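Side-chain contacts in citrate synthase (Metallosphaera sedula, PDB 6ABW), which probably condenses acetyl-CoA with oxaloacetate and water to give citrate and free coenzyme A, an entry step of the tricarboxylic acid cycle: residues A223-P228 with S344-S349; E109-A114 with S140-N145; A144-A149 with V339-S344; V133-R138 with S349-W354. All blocks are in the same frame, centred on the assembly; numbering follows the deposited sequence.

Contact 1: A223-P228 with S344-S349. With ACO (acetyl coenzyme *a), chain D.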
loop_
_atom_site.group_PDB
_atom_site.type_symbol
_atom_site.label_atom_id
_atom_site.label_comp_id
_atom_site.label_asym_id
_atom_site.label_seq_id
_atom_site.Cartn_x
_atom_site.Cartn_y
_atom_site.Cartn_z
ATOM N N ALA A 223 3.785 2.157 2.757
ATOM C CA ALA A 223 4.512 1.094 2.058
ATOM C C ALA A 223 5.561 1.673 1.114
ATOM O O ALA A 223 6.703 1.221 1.080
ATOM C CB ALA A 223 3.559 0.184 1.261
ATOM N N ALA A 224 5.199 2.686 0.352
ATOM C CA ALA A 224 6.155 3.350 -0.515
ATOM C C ALA A 224 7.225 4.178 0.235
ATOM O O ALA A 224 8.427 4.130 -0.099
ATOM C CB ALA A 224 5.408 4.264 -1.493
ATOM N N LEU A 225 6.836 4.832 1.320
ATOM C CA LEU A 225 7.735 5.635 2.146
ATOM C C LEU A 225 8.791 4.756 2.829
ATOM O O LEU A 225 9.875 5.224 3.146
ATOM C CB LEU A 225 6.867 6.368 3.181
ATOM C CG LEU A 225 7.675 7.335 4.058
ATOM C CD1 LEU A 225 8.380 8.434 3.256
ATOM C CD2 LEU A 225 6.818 7.973 5.113
ATOM N N LYS A 226 8.499 3.475 3.063
ATOM C CA LYS A 226 9.439 2.613 3.681
ATOM C C LYS A 226 10.695 2.409 2.785
ATOM O O LYS A 226 11.786 2.116 3.333
ATOM C CB LYS A 226 8.792 1.265 4.029
ATOM C CG LYS A 226 9.528 0.509 5.063
ATOM C CD LYS A 226 8.750 -0.791 5.329
ATOM C CE LYS A 226 9.685 -1.816 5.885
ATOM N NZ LYS A 226 9.009 -3.119 5.975
ATOM N N GLY A 227 10.567 2.593 1.458
ATOM C CA GLY A 227 11.633 2.343 0.528
ATOM C C GLY A 227 12.759 3.370 0.661
ATOM O O GLY A 227 12.499 4.581 0.756
ATOM N N PRO A 228 14.034 2.896 0.574
ATOM C CA PRO A 228 15.131 3.835 0.864
ATOM C C PRO A 228 15.416 4.835 -0.234
ATOM O O PRO A 228 16.231 5.770 -0.043
ATOM C CB PRO A 228 16.296 2.884 1.151
ATOM C CG PRO A 228 15.991 1.633 0.310
ATOM C CD PRO A 228 14.488 1.517 0.430
ATOM N N SER A 344 9.078 8.682 10.369
ATOM C CA SER A 344 7.747 8.527 10.956
ATOM C C SER A 344 7.126 9.872 11.332
ATOM O O SER A 344 5.897 10.065 11.194
ATOM C CB SER A 344 7.780 7.573 12.179
ATOM O OG SER A 344 8.026 6.272 11.731
ATOM N N LEU A 345 7.966 10.827 11.758
ATOM C CA LEU A 345 7.517 12.185 12.090
ATOM C C LEU A 345 7.141 12.956 10.846
ATOM O O LEU A 345 6.141 13.670 10.820
ATOM C CB LEU A 345 8.535 12.948 12.942
ATOM C CG LEU A 345 8.765 12.305 14.295
ATOM C CD1 LEU A 345 10.127 12.756 14.855
ATOM C CD2 LEU A 345 7.611 12.715 15.208
ATOM N N PHE A 346 7.926 12.787 9.792
ATOM C CA PHE A 346 7.535 13.226 8.469
ATOM C C PHE A 346 6.148 12.667 8.109
ATOM O O PHE A 346 5.248 13.416 7.630
ATOM C CB PHE A 346 8.607 12.815 7.402
ATOM C CG PHE A 346 8.153 12.949 5.981
ATOM C CD1 PHE A 346 8.341 14.152 5.289
ATOM C CD2 PHE A 346 7.514 11.929 5.353
ATOM C CE1 PHE A 346 7.920 14.276 3.975
ATOM C CE2 PHE A 346 7.034 12.054 4.050
ATOM C CZ PHE A 346 7.212 13.239 3.369
ATOM N N ALA A 347 5.982 11.360 8.252
ATOM C CA ALA A 347 4.746 10.692 7.857
ATOM C C ALA A 347 3.542 11.256 8.651
ATOM O O ALA A 347 2.469 11.415 8.117
ATOM C CB ALA A 347 4.852 9.183 8.039
ATOM N N LEU A 348 3.732 11.462 9.953
ATOM C CA LEU A 348 2.699 12.086 10.804
ATOM C C LEU A 348 2.124 13.387 10.169
ATOM O O LEU A 348 0.922 13.558 9.998
ATOM C CB LEU A 348 3.242 12.360 12.193
ATOM C CG LEU A 348 2.276 13.075 13.161
ATOM C CD1 LEU A 348 0.922 12.446 13.355
ATOM C CD2 LEU A 348 2.965 13.312 14.518
ATOM N N SER A 349 3.040 14.257 9.764
ATOM C CA SER A 349 2.706 15.487 9.088
ATOM C C SER A 349 2.067 15.266 7.711
ATOM O O SER A 349 1.004 15.849 7.371
ATOM C CB SER A 349 4.027 16.236 8.950
ATOM O OG SER A 349 3.814 17.400 8.189
HETATM N N1A ACO D . 26.032 18.025 -2.603
HETATM C C2A ACO D . 27.092 18.357 -3.425
HETATM N N3A ACO D . 26.950 18.581 -4.785
HETATM C C4A ACO D . 25.715 18.470 -5.329
HETATM C C5A ACO D . 24.539 18.130 -4.497
HETATM C C6A ACO D . 24.781 17.920 -3.072
HETATM N N6A ACO D . 23.734 17.570 -2.296
HETATM N N7A ACO D . 23.459 18.064 -5.311
HETATM C C8A ACO D . 23.880 18.343 -6.569
HETATM N N9A ACO D . 25.213 18.570 -6.568
HETATM C C1B ACO D . 26.053 18.947 -7.742
HETATM C C2B ACO D . 25.964 17.970 -8.927
HETATM O O2B ACO D . 26.841 16.848 -8.822
HETATM C C3B ACO D . 26.363 18.891 -10.047
HETATM O O3B ACO D . 27.801 18.929 -10.050
HETATM P P3B ACO D . 28.722 19.217 -11.367
HETATM O O7A ACO D . 30.041 18.531 -11.061
HETATM O O8A ACO D . 28.828 20.738 -11.437
HETATM O O9A ACO D . 27.943 18.559 -12.501
HETATM C C4B ACO D . 25.769 20.254 -9.664
HETATM O O4B ACO D . 25.624 20.249 -8.236
HETATM C C5B ACO D . 24.402 20.528 -10.238
HETATM O O5B ACO D . 23.509 19.478 -9.864
HETATM P P1A ACO D . 21.941 19.603 -10.232
HETATM O O1A ACO D . 21.837 19.149 -11.669
HETATM O O2A ACO D . 21.452 20.985 -9.772
HETATM O O3A ACO D . 21.128 18.548 -9.307
HETATM P P2A ACO D . 21.150 16.940 -9.491
HETATM O O4A ACO D . 19.946 16.465 -10.261
HETATM O O5A ACO D . 22.546 16.456 -9.752
HETATM O O6A ACO D . 20.722 16.586 -7.974
HETATM C CBP ACO D . 19.102 16.278 -6.254
HETATM C CCP ACO D . 19.624 17.220 -7.306
HETATM C CDP ACO D . 18.203 16.763 -5.140
HETATM C CEP ACO D . 19.124 14.779 -6.590
HETATM C CAP ACO D . 20.463 16.278 -5.381
HETATM O OAP ACO D . 20.953 17.573 -4.989
HETATM C C9P ACO D . 20.482 15.446 -4.094
HETATM O O9P ACO D . 20.783 14.261 -4.188
HETATM N N8P ACO D . 20.146 16.049 -2.925
HETATM C C7P ACO D . 19.857 15.290 -1.730
HETATM C C6P ACO D . 21.036 14.609 -1.074
HETATM C C5P ACO D . 20.416 13.783 0.047
HETATM O O5P ACO D . 20.294 14.265 1.172
HETATM N N4P ACO D . 20.046 12.512 -0.225
HETATM C C3P ACO D . 19.536 11.587 0.795
HETATM C C2P ACO D . 18.108 11.262 0.413
HETATM S S1P ACO D . 18.041 9.603 -0.166
HETATM C C ACO D . 16.936 9.148 0.978
HETATM O O ACO D . 17.362 8.914 2.094
HETATM C CH3 ACO D . 15.494 9.109 0.568
#
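Leu-225 reaches across to helix 342-365 with both of its methyls: CD1 meets Phe-346 alone here, while CD2 touches both Ala-347 and the Phe-346 ring. Leu-225 CD2 rests against CB of Ala-347 at 3.7 Å, and Leu-225 CD1 comes nearest the Phe-346 ring at CE2, 3.9 Å away. This is helix-to-helix packing in the mostly helical citrate synthase fold, tying the C-terminal part of helix 214-225 to helix 342-365. Leu-225 CD2 also lies 4.0 Å from Phe-346 CD2, so the CD2-CE2 side of the ring meets both methyls, and the two side chains meet at a slant. The leucine CG, trans to the backbone N (chi1 -176°), is carried toward the other helix, and chi2 near 60° spreads the two methyls over Phe-346 and Ala-347. Shortened to an alanine here, the residue would lose both methyls, which would probably open a gap beside Ala-347 and leave the Phe-346 ring freer to shift. Further out, Tyr-192 meets Phe-346 edge-to-face, and Trp-354 and Thr-343 touch Leu-225 from helix 342-365 itself. Lys-226 NZ forms a salt bridge with Asp-213 of the second subunit, anchoring the same segment at the dimer interface. At the segment's far end, Pro-228 O stands 3.5 Å from the acetyl CH3 of the bound acetyl-CoA.

Contact 2: E109-A114 with S140-N145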
loop_
_atom_site.group_PDB
_atom_site.type_symbol
_atom_site.label_atom_id
_atom_site.label_comp_id
_atom_site.label_asym_id
_atom_site.label_seq_id
_atom_site.Cartn_x
_atom_site.Cartn_y
_atom_site.Cartn_z
ATOM N N GLU A 109 2.784 1.282 9.172
ATOM C CA GLU A 109 2.105 0.621 8.095
ATOM C C GLU A 109 1.180 -0.476 8.665
ATOM O O GLU A 109 -0.023 -0.576 8.267
ATOM C CB GLU A 109 3.143 0.052 7.106
ATOM C CG GLU A 109 2.620 -0.618 5.877
ATOM C CD GLU A 109 3.619 -1.587 5.253
ATOM O OE1 GLU A 109 4.048 -2.551 5.936
ATOM O OE2 GLU A 109 3.915 -1.495 4.073
ATOM N N THR A 110 1.673 -1.226 9.639
ATOM C CA THR A 110 0.933 -2.316 10.214
ATOM C C THR A 110 -0.252 -1.786 11.024
ATOM O O THR A 110 -1.383 -2.241 10.893
ATOM C CB THR A 110 1.850 -3.200 11.046
ATOM O OG1 THR A 110 2.921 -3.665 10.223
ATOM C CG2 THR A 110 1.104 -4.412 11.576
ATOM N N ALA A 111 0.012 -0.776 11.838
ATOM C CA ALA A 111 -1.038 -0.122 12.601
ATOM C C ALA A 111 -2.111 0.519 11.750
ATOM O O ALA A 111 -3.276 0.335 11.986
ATOM C CB ALA A 111 -0.431 0.851 13.576
ATOM N N PHE A 112 -1.736 1.144 10.641
ATOM C CA PHE A 112 -2.720 1.737 9.729
ATOM C C PHE A 112 -3.506 0.668 8.984
ATOM O O PHE A 112 -4.675 0.912 8.689
ATOM C CB PHE A 112 -2.072 2.750 8.780
ATOM C CG PHE A 112 -2.127 4.113 9.316
ATOM C CD1 PHE A 112 -1.220 4.566 10.223
ATOM C CD2 PHE A 112 -3.250 4.916 9.009
ATOM C CE1 PHE A 112 -1.363 5.839 10.788
ATOM C CE2 PHE A 112 -3.414 6.175 9.591
ATOM C CZ PHE A 112 -2.493 6.616 10.502
ATOM N N SER A 113 -2.907 -0.529 8.762
ATOM C CA SER A 113 -3.693 -1.617 8.116
ATOM C C SER A 113 -4.764 -2.081 9.085
ATOM O O SER A 113 -5.915 -2.288 8.681
ATOM C CB SER A 113 -2.911 -2.875 7.608
ATOM O OG SER A 113 -1.795 -2.481 6.827
ATOM N N ALA A 114 -4.409 -2.181 10.363
ATOM C CA ALA A 114 -5.398 -2.539 11.375
ATOM C C ALA A 114 -6.477 -1.506 11.551
ATOM O O ALA A 114 -7.640 -1.835 11.658
ATOM C CB ALA A 114 -4.714 -2.837 12.714
ATOM N N SER A 140 -1.383 10.505 15.175
ATOM C CA SER A 140 -0.721 10.933 16.418
ATOM C C SER A 140 -0.603 9.780 17.417
ATOM O O SER A 140 0.495 9.485 17.948
ATOM C CB SER A 140 -1.501 12.139 17.017
ATOM O OG SER A 140 -0.902 12.533 18.208
ATOM N N THR A 141 -1.711 9.090 17.647
ATOM C CA THR A 141 -1.699 7.947 18.546
ATOM C C THR A 141 -0.733 6.851 18.133
ATOM O O THR A 141 0.028 6.337 18.933
ATOM C CB THR A 141 -3.107 7.406 18.633
ATOM O OG1 THR A 141 -3.989 8.464 19.085
ATOM C CG2 THR A 141 -3.194 6.230 19.623
ATOM N N VAL A 142 -0.759 6.527 16.842
ATOM C CA VAL A 142 0.152 5.534 16.271
ATOM C C VAL A 142 1.604 5.914 16.388
ATOM O O VAL A 142 2.398 5.118 16.897
ATOM C CB VAL A 142 -0.224 5.248 14.810
ATOM C CG1 VAL A 142 0.848 4.416 14.117
ATOM C CG2 VAL A 142 -1.588 4.523 14.824
ATOM N N VAL A 143 1.973 7.148 16.038
ATOM C CA VAL A 143 3.379 7.502 16.038
ATOM C C VAL A 143 3.958 7.561 17.473
ATOM O O VAL A 143 5.042 7.037 17.759
ATOM C CB VAL A 143 3.615 8.784 15.235
ATOM C CG1 VAL A 143 5.063 9.169 15.336
ATOM C CG2 VAL A 143 3.281 8.558 13.760
ATOM N N ALA A 144 3.153 8.056 18.402
ATOM C CA ALA A 144 3.563 8.160 19.788
ATOM C C ALA A 144 3.821 6.739 20.347
ATOM O O ALA A 144 4.816 6.508 21.037
ATOM C CB ALA A 144 2.465 8.896 20.588
ATOM N N ASN A 145 2.976 5.794 19.976
ATOM C CA ASN A 145 3.069 4.417 20.450
ATOM C C ASN A 145 4.154 3.589 19.786
ATOM O O ASN A 145 4.736 2.712 20.376
ATOM C CB ASN A 145 1.699 3.783 20.505
ATOM C CG ASN A 145 0.935 4.302 21.724
ATOM O OD1 ASN A 145 1.341 4.042 22.860
ATOM N ND2 ASN A 145 -0.026 5.202 21.480
#
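Ala-111 directs its methyl at the fork of Val-142: Ala-111 CB lies 3.8 Å from Val-142 CG1 and 4.0 Å from Val-142 CG2. The fork faces the alanine because the valine holds CG1 trans to its backbone N (chi1 170°) and CG2 trans to its carbonyl carbon, turning both methyls to the neighbouring helix. The next residue, Phe-112, reaches the same valine differently. Its CB bond does not point at the valine, but a chi1 of -92°, well off the staggered value, brings the ring end near, with Phe-112 CE1 4.2 Å from Val-142 CB, which approaches the ring obliquely. Val-142 is thus touched at its branches by an alanine and at its stem by a ring; consistent with the small alanine side chain, the CA atoms of Ala-111 and Val-142 are 6.8 Å apart. The polar groups turn elsewhere. Ser-113 OG donates to Glu-109 O at 3.0 Å from above the carbonyl plane, while Ser-113 N reaches that oxygen from the opposite face. In the same manner Asn-145 ND2 and N grip Thr-141 O from its two faces, ND2 at 2.8 Å. Beyond the pair, Ser-113 OG and Glu-109 OE2 bond to Ser-113 and Ser-216 of the second subunit. Across the contact itself only carbon meets carbon, which implies that its hold rests on close fit and exclusion of water, with hydrogen bonding left to other sides of the two helices.

Contact 3: A144-A149 with V339-S344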
loop_
_atom_site.group_PDB
_atom_site.type_symbol
_atom_site.label_atom_id
_atom_site.label_comp_id
_atom_site.label_asym_id
_atom_site.label_seq_id
_atom_site.Cartn_x
_atom_site.Cartn_y
_atom_site.Cartn_z
ATOM N N ALA A 144 3.153 8.056 18.402
ATOM C CA ALA A 144 3.563 8.160 19.788
ATOM C C ALA A 144 3.821 6.739 20.347
ATOM O O ALA A 144 4.816 6.508 21.037
ATOM C CB ALA A 144 2.465 8.896 20.588
ATOM N N ASN A 145 2.976 5.794 19.976
ATOM C CA ASN A 145 3.069 4.417 20.450
ATOM C C ASN A 145 4.154 3.589 19.786
ATOM O O ASN A 145 4.736 2.712 20.376
ATOM C CB ASN A 145 1.699 3.783 20.505
ATOM C CG ASN A 145 0.935 4.302 21.724
ATOM O OD1 ASN A 145 1.341 4.042 22.860
ATOM N ND2 ASN A 145 -0.026 5.202 21.480
ATOM N N VAL A 146 4.478 3.946 18.510
ATOM C CA VAL A 146 5.605 3.353 17.834
ATOM C C VAL A 146 6.900 3.736 18.566
ATOM O O VAL A 146 7.771 2.908 18.843
ATOM C CB VAL A 146 5.599 3.758 16.329
ATOM C CG1 VAL A 146 6.954 3.469 15.642
ATOM C CG2 VAL A 146 4.505 3.012 15.576
ATOM N N LEU A 147 7.031 4.994 18.945
ATOM C CA LEU A 147 8.202 5.424 19.696
ATOM C C LEU A 147 8.281 4.646 21.012
ATOM O O LEU A 147 9.378 4.125 21.415
ATOM C CB LEU A 147 8.154 6.945 19.921
ATOM C CG LEU A 147 9.103 7.400 21.079
ATOM C CD1 LEU A 147 10.520 7.220 20.636
ATOM C CD2 LEU A 147 8.762 8.841 21.435
ATOM N N ARG A 148 7.142 4.613 21.695
ATOM C CA ARG A 148 7.125 4.047 23.028
ATOM C C ARG A 148 7.372 2.515 23.033
ATOM O O ARG A 148 8.133 1.973 23.843
ATOM C CB ARG A 148 5.869 4.482 23.728
ATOM C CG ARG A 148 5.915 5.963 24.092
ATOM C CD ARG A 148 4.609 6.413 24.711
ATOM N NE ARG A 148 4.473 5.946 26.091
ATOM C CZ ARG A 148 5.018 6.539 27.156
ATOM N NH1 ARG A 148 4.864 5.975 28.332
ATOM N NH2 ARG A 148 5.795 7.627 27.060
ATOM N N ALA A 149 6.805 1.807 22.072
ATOM C CA ALA A 149 7.172 0.422 21.843
ATOM C C ALA A 149 8.627 0.165 21.607
ATOM O O ALA A 149 9.230 -0.750 22.197
ATOM C CB ALA A 149 6.344 -0.217 20.768
ATOM N N VAL A 339 16.744 9.277 16.307
ATOM C CA VAL A 339 16.924 9.344 14.867
ATOM C C VAL A 339 15.976 8.334 14.138
ATOM O O VAL A 339 15.435 8.607 13.076
ATOM C CB VAL A 339 18.375 9.096 14.462
ATOM C CG1 VAL A 339 18.535 9.071 12.933
ATOM C CG2 VAL A 339 19.253 10.222 15.047
ATOM N N TYR A 340 15.741 7.184 14.727
ATOM C CA TYR A 340 14.921 6.170 14.073
ATOM C C TYR A 340 13.469 6.607 13.842
ATOM O O TYR A 340 12.726 5.907 13.142
ATOM C CB TYR A 340 14.967 4.772 14.764
ATOM C CG TYR A 340 14.476 4.696 16.188
ATOM C CD1 TYR A 340 13.137 4.861 16.495
ATOM C CD2 TYR A 340 15.363 4.396 17.248
ATOM C CE1 TYR A 340 12.667 4.758 17.790
ATOM C CE2 TYR A 340 14.897 4.324 18.555
ATOM C CZ TYR A 340 13.565 4.477 18.818
ATOM O OH TYR A 340 13.081 4.411 20.105
ATOM N N MET A 341 13.043 7.682 14.460
ATOM C CA MET A 341 11.701 8.177 14.337
ATOM C C MET A 341 11.590 9.230 13.254
ATOM O O MET A 341 10.456 9.631 13.006
ATOM C CB MET A 341 11.182 8.819 15.643
ATOM C CG MET A 341 10.907 7.826 16.780
ATOM S SD MET A 341 9.749 6.535 16.376
ATOM C CE MET A 341 8.255 7.449 16.097
ATOM N N PHE A 342 12.670 9.725 12.619
ATOM C CA PHE A 342 12.483 10.940 11.843
ATOM C C PHE A 342 11.528 10.837 10.619
ATOM O O PHE A 342 10.713 11.724 10.386
ATOM C CB PHE A 342 13.816 11.523 11.411
ATOM C CG PHE A 342 14.741 11.999 12.521
ATOM C CD1 PHE A 342 14.345 12.116 13.810
ATOM C CD2 PHE A 342 16.032 12.388 12.160
ATOM C CE1 PHE A 342 15.273 12.564 14.778
ATOM C CE2 PHE A 342 16.948 12.846 13.073
ATOM C CZ PHE A 342 16.557 12.938 14.407
ATOM N N THR A 343 11.631 9.744 9.876
ATOM C CA THR A 343 10.749 9.556 8.748
ATOM C C THR A 343 9.284 9.334 9.213
ATOM O O THR A 343 8.367 9.704 8.497
ATOM C CB THR A 343 11.272 8.466 7.792
ATOM O OG1 THR A 343 12.491 8.988 7.209
ATOM C CG2 THR A 343 10.288 8.207 6.653
ATOM N N SER A 344 9.078 8.682 10.369
ATOM C CA SER A 344 7.747 8.527 10.956
ATOM C C SER A 344 7.126 9.872 11.332
ATOM O O SER A 344 5.897 10.065 11.194
ATOM C CB SER A 344 7.780 7.573 12.179
ATOM O OG SER A 344 8.026 6.272 11.731
#
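Leu-147 and Met-341 bring their CA atoms to 7.0 Å where helix 128-151 passes the 3-10 turn 339-341 that leads into helix 342-365. Met-341 covers most of the ground. Its chain bends at chi2 (-57°) and again at chi3 (-64°), bringing the thioether across Leu-147 at about a right angle: Met-341 SD lies 3.8 Å from Leu-147 CA, and Met-341 CE lies 3.9 Å from Leu-147 CB. The same methyl comes to 4.2 Å from Val-146 CG1, while Met-341 CG stands 3.9 Å from Leu-147 CD1. In this helical citrate synthase fold the contact fastens the 3-10 segment 339-341, ahead of helix 342-365, to the later part of helix 128-151. With an alanine in place of Met-341, CG, SD and CE would be missing, which would probably open a gap over Leu-147 and strip Val-146 CG1 of its partner here. Tyr-340 adds a second approach, crossing Leu-147 at about a right angle with Tyr-340 OH 3.8 Å from Leu-147 CD1. That hydroxyl is hydrogen-bonded to Glu-151 OE1, and Lys-150 makes a cation-pi contact with the ring, so the tyrosine is engaged by the final turn of helix 128-151. Val-146 also touches Ala-104 of helix 104-119.

Contact 4: V133-R138 with S349-W354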
loop_
_atom_site.group_PDB
_atom_site.type_symbol
_atom_site.label_atom_id
_atom_site.label_comp_id
_atom_site.label_asym_id
_atom_site.label_seq_id
_atom_site.Cartn_x
_atom_site.Cartn_y
_atom_site.Cartn_z
ATOM N N VAL A 133 -9.943 13.890 9.211
ATOM C CA VAL A 133 -9.613 14.507 10.514
ATOM C C VAL A 133 -9.378 13.467 11.577
ATOM O O VAL A 133 -8.419 13.538 12.325
ATOM C CB VAL A 133 -10.716 15.485 10.986
ATOM C CG1 VAL A 133 -10.507 15.914 12.456
ATOM C CG2 VAL A 133 -10.665 16.736 10.119
ATOM N N LYS A 134 -10.254 12.464 11.597
ATOM C CA LYS A 134 -10.109 11.401 12.583
ATOM C C LYS A 134 -8.799 10.588 12.299
ATOM O O LYS A 134 -8.116 10.146 13.212
ATOM C CB LYS A 134 -11.313 10.457 12.550
ATOM C CG LYS A 134 -12.583 11.049 13.235
ATOM C CD LYS A 134 -13.724 10.051 13.313
ATOM C CE LYS A 134 -14.523 10.027 12.009
ATOM N NZ LYS A 134 -15.525 8.940 12.114
ATOM N N LEU A 135 -8.495 10.377 11.047
ATOM C CA LEU A 135 -7.266 9.642 10.694
ATOM C C LEU A 135 -6.015 10.400 11.168
ATOM O O LEU A 135 -5.063 9.797 11.632
ATOM C CB LEU A 135 -7.239 9.418 9.143
ATOM C CG LEU A 135 -6.020 8.604 8.610
ATOM C CD1 LEU A 135 -6.381 7.916 7.294
ATOM C CD2 LEU A 135 -4.791 9.474 8.376
ATOM N N VAL A 136 -5.982 11.710 10.983
ATOM C CA VAL A 136 -4.832 12.534 11.408
ATOM C C VAL A 136 -4.618 12.439 12.925
ATOM O O VAL A 136 -3.498 12.246 13.407
ATOM C CB VAL A 136 -4.976 14.000 10.947
ATOM C CG1 VAL A 136 -3.925 14.847 11.647
ATOM C CG2 VAL A 136 -4.792 14.029 9.421
ATOM N N ALA A 137 -5.699 12.512 13.683
ATOM C CA ALA A 137 -5.607 12.206 15.104
ATOM C C ALA A 137 -5.054 10.878 15.466
ATOM O O ALA A 137 -4.207 10.715 16.385
ATOM C CB ALA A 137 -7.015 12.300 15.690
ATOM N N ARG A 138 -5.528 9.874 14.772
ATOM C CA ARG A 138 -5.076 8.520 15.020
ATOM C C ARG A 138 -3.611 8.285 14.587
ATOM O O ARG A 138 -2.929 7.484 15.172
ATOM C CB ARG A 138 -6.037 7.539 14.385
ATOM C CG ARG A 138 -7.382 7.593 15.124
ATOM C CD ARG A 138 -8.501 6.952 14.383
ATOM N NE ARG A 138 -9.697 7.091 15.206
ATOM C CZ ARG A 138 -10.951 6.907 14.802
ATOM N NH1 ARG A 138 -11.267 6.661 13.555
ATOM N NH2 ARG A 138 -11.945 7.050 15.701
ATOM N N SER A 349 3.040 14.257 9.764
ATOM C CA SER A 349 2.706 15.487 9.088
ATOM C C SER A 349 2.067 15.266 7.711
ATOM O O SER A 349 1.004 15.849 7.371
ATOM C CB SER A 349 4.027 16.236 8.950
ATOM O OG SER A 349 3.814 17.400 8.189
ATOM N N ARG A 350 2.712 14.406 6.925
ATOM C CA ARG A 350 2.302 14.177 5.555
ATOM C C ARG A 350 0.953 13.417 5.436
ATOM O O ARG A 350 0.326 13.504 4.388
ATOM C CB ARG A 350 3.432 13.501 4.769
ATOM C CG ARG A 350 3.219 13.243 3.286
ATOM C CD ARG A 350 2.943 14.523 2.512
ATOM N NE ARG A 350 3.970 15.542 2.728
ATOM C CZ ARG A 350 5.064 15.764 1.958
ATOM N NH1 ARG A 350 5.256 15.126 0.811
ATOM N NH2 ARG A 350 5.948 16.677 2.296
ATOM N N THR A 351 0.467 12.795 6.509
ATOM C CA THR A 351 -0.891 12.241 6.457
ATOM C C THR A 351 -1.914 13.292 6.045
ATOM O O THR A 351 -2.861 12.949 5.323
ATOM C CB THR A 351 -1.385 11.558 7.766
ATOM O OG1 THR A 351 -1.405 12.515 8.844
ATOM C CG2 THR A 351 -0.517 10.369 8.080
ATOM N N LEU A 352 -1.633 14.599 6.350
ATOM C CA LEU A 352 -2.536 15.616 5.954
ATOM C C LEU A 352 -2.538 15.780 4.475
ATOM O O LEU A 352 -3.618 15.760 3.895
ATOM C CB LEU A 352 -2.220 16.934 6.616
ATOM C CG LEU A 352 -3.115 18.106 6.232
ATOM C CD1 LEU A 352 -4.572 17.764 6.519
ATOM C CD2 LEU A 352 -2.740 19.410 7.000
ATOM N N GLY A 353 -1.367 15.905 3.861
ATOM C CA GLY A 353 -1.266 15.984 2.400
ATOM C C GLY A 353 -1.766 14.744 1.672
ATOM O O GLY A 353 -2.497 14.865 0.688
ATOM N N TRP A 354 -1.469 13.548 2.192
ATOM C CA TRP A 354 -2.001 12.321 1.584
ATOM C C TRP A 354 -3.535 12.265 1.554
ATOM O O TRP A 354 -4.121 12.048 0.514
ATOM C CB TRP A 354 -1.445 11.074 2.303
ATOM C CG TRP A 354 0.026 10.841 2.140
ATOM C CD1 TRP A 354 0.814 11.182 1.085
ATOM C CD2 TRP A 354 0.880 10.151 3.070
ATOM N NE1 TRP A 354 2.097 10.757 1.312
ATOM C CE2 TRP A 354 2.154 10.092 2.510
ATOM C CE3 TRP A 354 0.659 9.540 4.297
ATOM C CZ2 TRP A 354 3.220 9.570 3.178
ATOM C CZ3 TRP A 354 1.720 8.992 4.945
ATOM C CH2 TRP A 354 2.974 8.990 4.392
#
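Thr-351 has OG1 set between its backbone N and carbonyl carbon (chi1 61°), and Val-136 holds CG1 trans to its own N (chi1 169°), which sets CG2 trans to the carbonyl carbon and beside the N, where it lies against that hydroxyl. The two atoms, Val-136 CG2 and Thr-351 OG1, stand 3.8 Å apart, a methyl lying against an oxygen whose polar bond is made elsewhere. This is nearly antiparallel helix packing within the citrate synthase fold: the short segments 133-138 of helix 128-151 and 349-354 of helix 342-365 run at 160° to each other, with their axes 9.4 Å apart at closest approach. The CA atoms of Val-136 and Thr-351 come to 6.3 Å, close enough for the two side chains to touch directly. Leu-135 meets the threonine at a different atom, its CD2 lying 4.0 Å from Thr-351 CB, and both Val-136 and Leu-135 meet Thr-351 at a slant. More loosely, Val-136 CG2 is 4.4 Å from Leu-352 CA.

The hydroxyl of Thr-351 is satisfied within its own helix by the carbonyl of Leu-348, so a buried polar atom can face a valine methyl without needing a partner across the interface. Neighbouring helices extend the apolar surroundings. Helix 56-65 sends Phe-56 against Val-136 and Val-60 and Met-63 against Leu-352, whereas helix 214-225 meets Leu-135 through Tyr-215 and Val-218. Farther round helix 342-365, the Arg-350 chain lies over Trp-354, its CG 3.3 Å above the indole plane and displaced toward the rim.

Two long helices organise the set: helix 342-365 carries one side of contacts 1, 3 and 4, and helix 128-151 one side of contacts 2, 3 and 4. Contacts 3 and 4 join this same pair of helices at places whose centres lie 16 Å apart, without touching. Contact 2 bridges them: Val-143 O is 3.6 Å from Met-341 CE, and Phe-112 CE2 is 3.7 Å from Leu-135 CG. Contact 1 meets contact 4 through Leu-225 CD2 and Trp-354 CH2, 4.0 Å apart. Of the four, contact 1 includes a residue of the acetyl-CoA pocket, and its Phe-346 side chain lies about 6 Å from that of Asp-325, a predicted active-site residue; contacts 2 to 4 are packing away from the annotated sites.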